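Long-range contact in dual specificity protein phosphatase 8 (Homo sapiens, PDB 4JMK), which probably dephosphorylates phosphotyrosine, phosphoserine and phosphothreonine residues of proteins, thereby probably lowering mitogen-activated protein kinase activity: residues V32-N37 with S48-V53. The protein carries 1 engineered substitution. Numbering follows the deposited sequence.
Sequences VLNASN and SRFMRV. With SO4 (sulfate ion), chain D.
Val32, Leu33 and Asn34 pair in parallel with Phe50, Met51 and Arg52, the two short strand axes 4.8 Å apart and running in nearly the same direction, 12° apart, tied by four backbone hydrogen bonds from Val32 N to Arg49 O through to Val53 N on Asn34 O. The pairing adds strand 50-52 as an outermost strand to the central sheet of the dual specificity phosphatase domain. It lies beside the catalytic site: the Ala35 side chain is about 5 Å from that of Ser88, the engineered serine at the predicted phosphocysteine position. On the face that meets helices 67-79 and 94-107, Leu33 and Met51 lie alongside each other, Leu33 CD1 3.6 Å from Met51 CG. On the other, Phe50 CE1 comes within 3.7 Å of Asn34 CB, obliquely to the ring. Arg52 runs beside Asn34, bends at chi3 (-59°) and gives NH1 to Ser36 O at 2.9 Å, in the guanidinium plane but well above the carbonyl plane. Cys39 O accepts from both Arg52 NH2 and Asn34 ND2, so the loop is held to both strands. An alanine in place of Arg52 would remove the donors to Ser36 O and Cys39 O and is likely to leave the loop less firmly tied, with Asn34 ND2 still holding Cys39 O. Asn37 N, Ser38 N and Arg94 NH1 donate to a sulfate, probably from the crystallisation liquor, while Ser36 OG donates to an in-plane lone pair of Asn34 OD1 at 2.7 Å.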
# COMPACT_ATOMS: atom_id res chain seq x y z
N VAL A 32 -10.35 1.34 -2.68
CA VAL A 32 -9.46 0.27 -3.15
C VAL A 32 -8.25 0.83 -3.91
O VAL A 32 -8.40 1.59 -4.88
CB VAL A 32 -10.18 -0.72 -4.08
CG1 VAL A 32 -9.15 -1.72 -4.70
CG2 VAL A 32 -11.26 -1.49 -3.30
N LEU A 33 -7.06 0.44 -3.45
CA LEU A 33 -5.82 0.72 -4.17
C LEU A 33 -5.31 -0.61 -4.72
O LEU A 33 -4.91 -1.49 -3.97
CB LEU A 33 -4.78 1.34 -3.22
CG LEU A 33 -3.47 1.84 -3.82
CD1 LEU A 33 -3.72 2.72 -4.99
CD2 LEU A 33 -2.66 2.61 -2.76
N ASN A 34 -5.35 -0.72 -6.04
CA ASN A 34 -5.08 -1.97 -6.76
C ASN A 34 -3.71 -1.86 -7.40
O ASN A 34 -3.53 -1.13 -8.38
CB ASN A 34 -6.17 -2.11 -7.83
CG ASN A 34 -6.02 -3.36 -8.68
OD1 ASN A 34 -4.93 -3.91 -8.84
ND2 ASN A 34 -7.12 -3.78 -9.28
N ALA A 35 -2.74 -2.59 -6.84
CA ALA A 35 -1.36 -2.52 -7.32
C ALA A 35 -1.10 -3.69 -8.25
O ALA A 35 -0.49 -4.68 -7.84
CB ALA A 35 -0.39 -2.54 -6.15
N SER A 36 -1.60 -3.59 -9.48
CA SER A 36 -1.46 -4.66 -10.46
C SER A 36 -1.94 -4.17 -11.81
O SER A 36 -2.62 -3.14 -11.89
CB SER A 36 -2.33 -5.85 -10.06
OG SER A 36 -3.67 -5.62 -10.45
N ASN A 37 -1.61 -4.90 -12.88
CA ASN A 37 -2.18 -4.62 -14.19
C ASN A 37 -3.39 -5.51 -14.46
O ASN A 37 -4.32 -5.12 -15.17
CB ASN A 37 -1.15 -4.87 -15.31
CG ASN A 37 -0.05 -3.84 -15.34
OD1 ASN A 37 -0.31 -2.63 -15.43
ND2 ASN A 37 1.20 -4.30 -15.25
N SER A 48 -14.56 6.77 -8.23
CA SER A 48 -13.91 7.86 -7.51
C SER A 48 -13.20 7.38 -6.23
O SER A 48 -12.44 8.12 -5.62
CB SER A 48 -14.92 8.95 -7.14
OG SER A 48 -15.89 8.47 -6.23
N ARG A 49 -13.47 6.14 -5.82
CA ARG A 49 -12.82 5.56 -4.65
C ARG A 49 -11.87 4.44 -5.06
O ARG A 49 -11.57 3.53 -4.27
CB ARG A 49 -13.89 5.05 -3.68
CG ARG A 49 -14.74 6.18 -3.08
CD ARG A 49 -15.96 5.63 -2.38
NE ARG A 49 -16.67 6.64 -1.59
CZ ARG A 49 -17.55 7.51 -2.08
NH1 ARG A 49 -17.83 7.54 -3.39
NH2 ARG A 49 -18.14 8.38 -1.26
N PHE A 50 -11.38 4.51 -6.29
CA PHE A 50 -10.52 3.46 -6.83
C PHE A 50 -9.28 4.06 -7.45
O PHE A 50 -9.36 5.06 -8.16
CB PHE A 50 -11.28 2.68 -7.91
CG PHE A 50 -10.44 1.63 -8.59
CD1 PHE A 50 -10.20 0.40 -7.96
CD2 PHE A 50 -9.86 1.86 -9.83
CE1 PHE A 50 -9.42 -0.57 -8.57
CE2 PHE A 50 -9.09 0.89 -10.46
CZ PHE A 50 -8.87 -0.32 -9.82
N MET A 51 -8.13 3.44 -7.21
CA MET A 51 -6.89 3.86 -7.87
C MET A 51 -6.08 2.64 -8.26
O MET A 51 -5.90 1.73 -7.45
CB MET A 51 -6.05 4.74 -6.94
CG MET A 51 -4.67 5.07 -7.52
SD MET A 51 -3.66 6.04 -6.38
CE MET A 51 -2.06 5.96 -7.21
N ARG A 52 -5.59 2.62 -9.50
CA ARG A 52 -4.71 1.54 -9.95
C ARG A 52 -3.25 2.01 -9.96
O ARG A 52 -2.96 3.11 -10.41
CB ARG A 52 -5.09 1.06 -11.35
CG ARG A 52 -4.23 -0.12 -11.87
CD ARG A 52 -4.73 -0.71 -13.21
NE ARG A 52 -6.10 -1.22 -13.14
CZ ARG A 52 -6.43 -2.43 -12.69
NH1 ARG A 52 -5.50 -3.29 -12.27
NH2 ARG A 52 -7.70 -2.80 -12.68
N VAL A 53 -2.35 1.16 -9.44
CA VAL A 53 -0.91 1.32 -9.67
C VAL A 53 -0.51 0.19 -10.61
O VAL A 53 -0.35 -0.97 -10.18
CB VAL A 53 -0.11 1.21 -8.36
CG1 VAL A 53 1.40 1.32 -8.65
CG2 VAL A 53 -0.54 2.29 -7.41
S SO4 D . 0.29 -8.21 -13.84
O1 SO4 D . -0.54 -8.65 -14.96
O2 SO4 D . 1.30 -7.29 -14.35
O3 SO4 D . 0.94 -9.38 -13.25
O4 SO4 D . -0.53 -7.54 -12.83